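Local atomic coordinates of pectate lyase (Pectobacterium carotovorum, PDB entry 4U49), a protein that probably cleaves polygalacturonate and pectins, including highly methylated ones, by calcium-dependent beta-elimination within the chain, leaving unsaturated galacturonosyl ends. Residues Cys124-Val129 with Leu142-Ser147; Gly174-His179 with Ala199-Gly204. All blocks are in the same frame, centred on the assembly; numbering follows the deposited sequence.

Contact 1: Cys124-Val129 with Leu142-Ser147; sequences CKAGAV and LGLSCS
Leu142 lays the two methyls of its isobutyl group against the backbone of Cys124-Ala126, where peptide groups rather than side chains form the other surface. CD1 lies 3.6 Å from the carbonyl carbon of Lys125, and CD2 reaches the next amide, 3.7 Å from Ala126 N. The first torsion places CG anti to the carbonyl carbon of Leu142 (chi1 -69°), with the branch extended toward the facing chain. A second patch lies farther along, where the methyl of Ala126 meets two things at once: the carbonyl oxygen of Gly143 at 3.6 Å from CB, and the CD2 methyl of Leu144 at 3.7 Å from the same CB. Leu144 does this with one branch, which swings in although its CB does not head for the other segment. The touching parts run in nearly the same direction, 11° apart, but their nearest alpha carbons, Ala126 CA and Leu142 CA, stay 5.5 Å apart and the segments share no hydrogen bond, so their direct contact is van der Waals. The same residues form a type II turn from Lys125 to Ala128, closed by Ala128 N to Lys125 O at 3.1 Å. Gly127 takes the positive-phi place in that turn (phi 86°), which suits glycine. Lys125 points its CB away from Leu142, and its NZ bonds to Pro122 O. Cys124 is fixed by the disulfide to Cys137. The turn leads into strand 128-131, which begins a parallel sheet of the beta-helix and is followed across it by strand 157-160; Leu142 ends strand 141-142, pairs through its backbone with Arg168 and Ser170, and rests its side chain on Val156.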
ATOM      1  N   CYS A 124     -16.297 -10.858  -5.880  1.00 28.40           N
ATOM      2  CA  CYS A 124     -16.021  -9.577  -5.231  1.00 22.19           C
ATOM      3  C   CYS A 124     -17.156  -9.160  -4.306  1.00 23.44           C
ATOM      4  O   CYS A 124     -17.985  -8.326  -4.665  1.00 22.33           O
ATOM      5  CB  CYS A 124     -15.785  -8.479  -6.268  1.00 30.44           C
ATOM      6  SG  CYS A 124     -14.102  -8.391  -6.892  1.00 39.03           S
ATOM      7  N   LYS A 125     -17.185  -9.743  -3.113  1.00 20.81           N
ATOM      8  CA  LYS A 125     -18.206  -9.417  -2.128  1.00 25.18           C
ATOM      9  C   LYS A 125     -17.556  -9.094  -0.789  1.00 25.05           C
ATOM     10  O   LYS A 125     -16.466  -9.576  -0.494  1.00 24.55           O
ATOM     11  CB  LYS A 125     -19.192 -10.577  -1.977  1.00 26.70           C
ATOM     12  CG  LYS A 125     -20.035 -10.846  -3.213  1.00 26.14           C
ATOM     13  CD  LYS A 125     -20.857 -12.117  -3.049  1.00 32.31           C
ATOM     14  CE  LYS A 125     -21.959 -12.205  -4.096  1.00 38.85           C
ATOM     15  NZ  LYS A 125     -21.432 -12.084  -5.486  1.00 38.38           N
ATOM     16  N   ALA A 126     -18.219  -8.271   0.017  1.00 21.53           N
ATOM     17  CA  ALA A 126     -17.706  -7.947   1.342  1.00 21.97           C
ATOM     18  C   ALA A 126     -17.627  -9.206   2.200  1.00 24.23           C
ATOM     19  O   ALA A 126     -18.600  -9.948   2.321  1.00 22.86           O
ATOM     20  CB  ALA A 126     -18.574  -6.895   2.013  1.00 25.72           C
ATOM     21  N   GLY A 127     -16.454  -9.451   2.777  1.00 22.07           N
ATOM     22  CA  GLY A 127     -16.246 -10.606   3.631  1.00 22.83           C
ATOM     23  C   GLY A 127     -15.874 -11.874   2.881  1.00 25.79           C
ATOM     24  O   GLY A 127     -15.750 -12.938   3.484  1.00 24.04           O
ATOM     25  N   ALA A 128     -15.685 -11.759   1.571  1.00 21.42           N
ATOM     26  CA  ALA A 128     -15.406 -12.920   0.727  1.00 25.61           C
ATOM     27  C   ALA A 128     -14.091 -13.606   1.079  1.00 23.23           C
ATOM     28  O   ALA A 128     -13.139 -12.966   1.526  1.00 22.19           O
ATOM     29  CB  ALA A 128     -15.397 -12.513  -0.740  1.00 23.27           C
ATOM     30  N   VAL A 129     -14.056 -14.919   0.874  1.00 19.47           N
ATOM     31  CA  VAL A 129     -12.823 -15.686   0.973  1.00 22.49           C
ATOM     32  C   VAL A 129     -12.482 -16.219  -0.413  1.00 24.61           C
ATOM     33  O   VAL A 129     -13.222 -17.019  -0.984  1.00 24.14           O
ATOM     34  CB  VAL A 129     -12.932 -16.852   1.973  1.00 28.53           C
ATOM     35  CG1 VAL A 129     -11.653 -17.674   1.968  1.00 26.22           C
ATOM     36  CG2 VAL A 129     -13.222 -16.332   3.370  1.00 22.78           C
ATOM     37  N   LEU A 142     -16.311  -1.897  -1.632  1.00 17.82           N
ATOM     38  CA  LEU A 142     -16.751  -2.897  -0.667  1.00 18.31           C
ATOM     39  C   LEU A 142     -16.408  -2.449   0.742  1.00 16.55           C
ATOM     40  O   LEU A 142     -15.467  -1.685   0.947  1.00 18.49           O
ATOM     41  CB  LEU A 142     -16.105  -4.253  -0.945  1.00 19.45           C
ATOM     42  CG  LEU A 142     -16.516  -5.024  -2.198  1.00 19.48           C
ATOM     43  CD1 LEU A 142     -15.738  -6.335  -2.260  1.00 19.90           C
ATOM     44  CD2 LEU A 142     -18.015  -5.285  -2.211  1.00 20.35           C
ATOM     45  N   GLY A 143     -17.166  -2.935   1.716  1.00 18.68           N
ATOM     46  CA  GLY A 143     -16.901  -2.611   3.102  1.00 18.38           C
ATOM     47  C   GLY A 143     -17.833  -3.335   4.047  1.00 19.65           C
ATOM     48  O   GLY A 143     -18.926  -3.761   3.662  1.00 18.89           O
ATOM     49  N   LEU A 144     -17.388  -3.492   5.287  1.00 18.42           N
ATOM     50  CA  LEU A 144     -18.234  -4.027   6.343  1.00 19.92           C
ATOM     51  C   LEU A 144     -18.585  -2.886   7.291  1.00 18.70           C
ATOM     52  O   LEU A 144     -19.397  -2.024   6.953  1.00 22.61           O
ATOM     53  CB  LEU A 144     -17.534  -5.173   7.075  1.00 16.59           C
ATOM     54  CG  LEU A 144     -17.231  -6.397   6.205  1.00 18.61           C
ATOM     55  CD1 LEU A 144     -16.322  -7.382   6.927  1.00 18.73           C
ATOM     56  CD2 LEU A 144     -18.520  -7.080   5.757  1.00 21.62           C
ATOM     57  N   SER A 145     -17.966  -2.868   8.465  1.00 19.39           N
ATOM     58  CA  SER A 145     -18.123  -1.744   9.380  1.00 19.22           C
ATOM     59  C   SER A 145     -16.759  -1.321   9.920  1.00 22.38           C
ATOM     60  O   SER A 145     -15.723  -1.742   9.401  1.00 19.66           O
ATOM     61  CB  SER A 145     -19.075  -2.106  10.525  1.00 21.13           C
ATOM     62  OG  SER A 145     -19.380  -0.970  11.312  1.00 24.31           O
ATOM     63  N   CYS A 146     -16.759  -0.483  10.952  1.00 25.68           N
ATOM     64  CA  CYS A 146     -15.527  -0.111  11.640  1.00 23.34           C
ATOM     65  C   CYS A 146     -15.822   0.160  13.107  1.00 28.39           C
ATOM     66  O   CYS A 146     -16.438   1.169  13.449  1.00 28.26           O
ATOM     67  CB  CYS A 146     -14.878   1.112  10.994  1.00 25.78           C
ATOM     68  SG  CYS A 146     -13.287   1.572  11.737  1.00 24.43           S
ATOM     69  N   SER A 147     -15.370  -0.748  13.964  1.00 27.37           N
ATOM     70  CA  SER A 147     -15.721  -0.731  15.382  1.00 36.32           C
ATOM     71  C   SER A 147     -15.210   0.499  16.125  1.00 44.30           C
ATOM     72  O   SER A 147     -15.985   1.214  16.759  1.00 52.37           O
ATOM     73  CB  SER A 147     -15.188  -1.993  16.066  1.00 34.46           C
ATOM     74  OG  SER A 147     -15.462  -1.973  17.456  1.00 45.71           O
TER

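Contact 2: Gly174-His179 with Ala199-Gly204; sequences GSDGIH and AATNLG
Thr201 sets its CB over one face of the His179 imidazole, 3.8 Å from the ring centroid and 20° off the ring normal, a CH-pi contact between neighbours in register on parallel strands. Both side chains leave the same face of the sheet and lie side by side. At the ring edge, His179 NE2 donates to Asp176 OD2 with an N-H...O angle of 144°; the modelled length of 2.5 Å is very short and doubtful in detail. The carboxylate carbon lies in the ring plane. Asp176 reaches there with CG anti to its backbone nitrogen (chi1 -162°). Its other oxygen, OD1, accepts a weak bond from Asp198 N and lies close to the like-charged Glu197 OE1. Thr201 OG1, 3.5 Å from His179 NE2, is only a neighbour of that nitrogen.

Two backbone bonds tie the strands. Ile178 N gives its hydrogen to Ala199 O at 3.1 Å, and that same oxygen takes a weak bond from Trp192 NE1. Ile178 O in turn receives Thr201 N at 2.9 Å. Gly177 enters this pairing with positive phi and brings its CA within 3.5 Å of Ala199 O, a CA-H...O contact. On the opposite face from His179 and Thr201, Ile178 and Ala200 both rest on Ile187 of strand 184-192. Past the pairing, Asn202 forms an Asx turn, its OD1 accepting from Gly204 N at 2.8 Å, while its ND2 bonds to Thr238 OG1 on the next coil. The bond at NE2 and the Thr201 CB on one face together fix the rotation of the imidazole, and through OD1 the Asp176 carboxylate links the ring, weakly, to the residue just before Ala199.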
ATOM      1  N   GLY A 174     -14.103  -0.041   6.638  1.00 19.92           N
ATOM      2  CA  GLY A 174     -12.719  -0.474   6.559  1.00 17.68           C
ATOM      3  C   GLY A 174     -12.416  -1.768   7.290  1.00 20.53           C
ATOM      4  O   GLY A 174     -11.591  -2.560   6.829  1.00 20.48           O
ATOM      5  N   SER A 175     -13.082  -1.975   8.425  1.00 17.44           N
ATOM      6  CA  SER A 175     -12.914  -3.175   9.244  1.00 15.96           C
ATOM      7  C   SER A 175     -11.435  -3.523   9.437  1.00 18.22           C
ATOM      8  O   SER A 175     -10.661  -2.688   9.896  1.00 17.74           O
ATOM      9  CB  SER A 175     -13.678  -4.342   8.621  1.00 22.33           C
ATOM     10  OG  SER A 175     -14.051  -5.292   9.609  1.00 19.91           O
ATOM     11  N   ASP A 176     -11.028  -4.738   9.080  1.00 16.52           N
ATOM     12  CA  ASP A 176      -9.603  -5.066   9.127  1.00 17.69           C
ATOM     13  C   ASP A 176      -9.040  -5.330   7.733  1.00 16.47           C
ATOM     14  O   ASP A 176      -8.197  -6.208   7.549  1.00 18.36           O
ATOM     15  CB  ASP A 176      -9.338  -6.273  10.029  1.00 19.63           C
ATOM     16  CG  ASP A 176      -7.881  -6.369  10.454  1.00 22.04           C
ATOM     17  OD1 ASP A 176      -7.221  -5.313  10.537  1.00 22.21           O
ATOM     18  OD2 ASP A 176      -7.389  -7.491  10.694  1.00 23.94           O
ATOM     19  N   GLY A 177      -9.516  -4.564   6.756  1.00 16.84           N
ATOM     20  CA  GLY A 177      -8.934  -4.557   5.423  1.00 17.55           C
ATOM     21  C   GLY A 177      -8.835  -5.901   4.727  1.00 18.17           C
ATOM     22  O   GLY A 177      -9.778  -6.689   4.730  1.00 17.70           O
ATOM     23  N   ILE A 178      -7.676  -6.151   4.121  1.00 15.07           N
ATOM     24  CA  ILE A 178      -7.450  -7.356   3.334  1.00 13.74           C
ATOM     25  C   ILE A 178      -6.450  -8.287   4.015  1.00 19.33           C
ATOM     26  O   ILE A 178      -5.360  -7.865   4.398  1.00 16.11           O
ATOM     27  CB  ILE A 178      -6.937  -7.010   1.923  1.00 16.40           C
ATOM     28  CG1 ILE A 178      -7.952  -6.126   1.195  1.00 15.62           C
ATOM     29  CG2 ILE A 178      -6.656  -8.281   1.130  1.00 16.63           C
ATOM     30  CD1 ILE A 178      -7.489  -5.647  -0.165  1.00 17.92           C
ATOM     31  N   HIS A 179      -6.828  -9.552   4.170  1.00 17.67           N
ATOM     32  CA  HIS A 179      -5.954 -10.538   4.797  1.00 17.54           C
ATOM     33  C   HIS A 179      -5.396 -11.529   3.785  1.00 17.88           C
ATOM     34  O   HIS A 179      -6.144 -12.112   3.000  1.00 18.68           O
ATOM     35  CB  HIS A 179      -6.702 -11.304   5.892  1.00 16.62           C
ATOM     36  CG  HIS A 179      -6.858 -10.541   7.170  1.00 22.05           C
ATOM     37  ND1 HIS A 179      -6.948 -11.160   8.398  1.00 28.68           N
ATOM     38  CD2 HIS A 179      -6.941  -9.210   7.412  1.00 20.20           C
ATOM     39  CE1 HIS A 179      -7.079 -10.244   9.342  1.00 25.87           C
ATOM     40  NE2 HIS A 179      -7.078  -9.054   8.771  1.00 25.83           N
ATOM     41  N   ALA A 199      -4.707  -1.898   7.013  1.00 14.95           N
ATOM     42  CA  ALA A 199      -4.980  -1.879   5.581  1.00 16.56           C
ATOM     43  C   ALA A 199      -4.847  -3.290   5.024  1.00 18.04           C
ATOM     44  O   ALA A 199      -5.701  -3.760   4.269  1.00 17.40           O
ATOM     45  CB  ALA A 199      -4.043  -0.920   4.859  1.00 16.20           C
ATOM     46  N   ALA A 200      -3.774  -3.968   5.415  1.00 14.47           N
ATOM     47  CA  ALA A 200      -3.521  -5.324   4.953  1.00 16.20           C
ATOM     48  C   ALA A 200      -2.756  -6.117   6.005  1.00 15.31           C
ATOM     49  O   ALA A 200      -1.924  -5.568   6.727  1.00 17.55           O
ATOM     50  CB  ALA A 200      -2.755  -5.305   3.638  1.00 17.09           C
ATOM     51  N   THR A 201      -3.042  -7.412   6.078  1.00 14.05           N
ATOM     52  CA  THR A 201      -2.452  -8.278   7.090  1.00 14.43           C
ATOM     53  C   THR A 201      -1.933  -9.557   6.452  1.00 14.74           C
ATOM     54  O   THR A 201      -2.669 -10.238   5.741  1.00 15.36           O
ATOM     55  CB  THR A 201      -3.471  -8.631   8.190  1.00 17.82           C
ATOM     56  OG1 THR A 201      -3.924  -7.430   8.829  1.00 19.43           O
ATOM     57  CG2 THR A 201      -2.843  -9.551   9.223  1.00 21.87           C
ATOM     58  N   ASN A 202      -0.668  -9.882   6.699  1.00 17.24           N
ATOM     59  CA  ASN A 202      -0.047 -11.039   6.058  1.00 15.44           C
ATOM     60  C   ASN A 202       0.204 -12.214   7.005  1.00 19.95           C
ATOM     61  O   ASN A 202       0.947 -12.096   7.980  1.00 17.09           O
ATOM     62  CB  ASN A 202       1.272 -10.623   5.403  1.00 17.16           C
ATOM     63  CG  ASN A 202       1.910 -11.747   4.611  1.00 18.07           C
ATOM     64  OD1 ASN A 202       1.252 -12.727   4.263  1.00 19.58           O
ATOM     65  ND2 ASN A 202       3.195 -11.602   4.307  1.00 18.28           N
ATOM     66  N   LEU A 203      -0.418 -13.351   6.695  1.00 22.83           N
ATOM     67  CA  LEU A 203      -0.173 -14.602   7.411  1.00 23.49           C
ATOM     68  C   LEU A 203       0.452 -15.646   6.493  1.00 27.08           C
ATOM     69  O   LEU A 203       0.840 -16.728   6.936  1.00 31.72           O
ATOM     70  CB  LEU A 203      -1.470 -15.163   8.001  1.00 26.63           C
ATOM     71  CG  LEU A 203      -2.064 -14.550   9.270  1.00 31.20           C
ATOM     72  CD1 LEU A 203      -2.736 -13.213   8.981  1.00 26.67           C
ATOM     73  CD2 LEU A 203      -3.049 -15.523   9.900  1.00 31.17           C
ATOM     74  N   GLY A 204       0.541 -15.317   5.208  1.00 19.12           N
ATOM     75  CA  GLY A 204       1.008 -16.263   4.213  1.00 20.01           C
ATOM     76  C   GLY A 204       2.509 -16.249   4.004  1.00 20.90           C
ATOM     77  O   GLY A 204       3.263 -15.758   4.845  1.00 25.18           O
TER

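Contacts 1 and 2 follow one another along the chain, with centres 11 Å apart, and both reach the parallel sheet that runs 128-131, 157-160, 178-182, 200-202, 229-230. They also touch directly: Ser145 O lies 3.4 Å from Ser175 CB, where the loop after strand 141-142 passes the approach to strand 178-182. Contact 1 is at the surface, whereas contact 2 is mostly buried. The calcium site is nearer contact 2: the side chain of Ala199 is about 4 Å from that of Ile195 and 8 Å from Asn216, while Gly143 lies about 11 Å from Asp194. These three bind calcium in a structure of this protein; no calcium is bound to this chain.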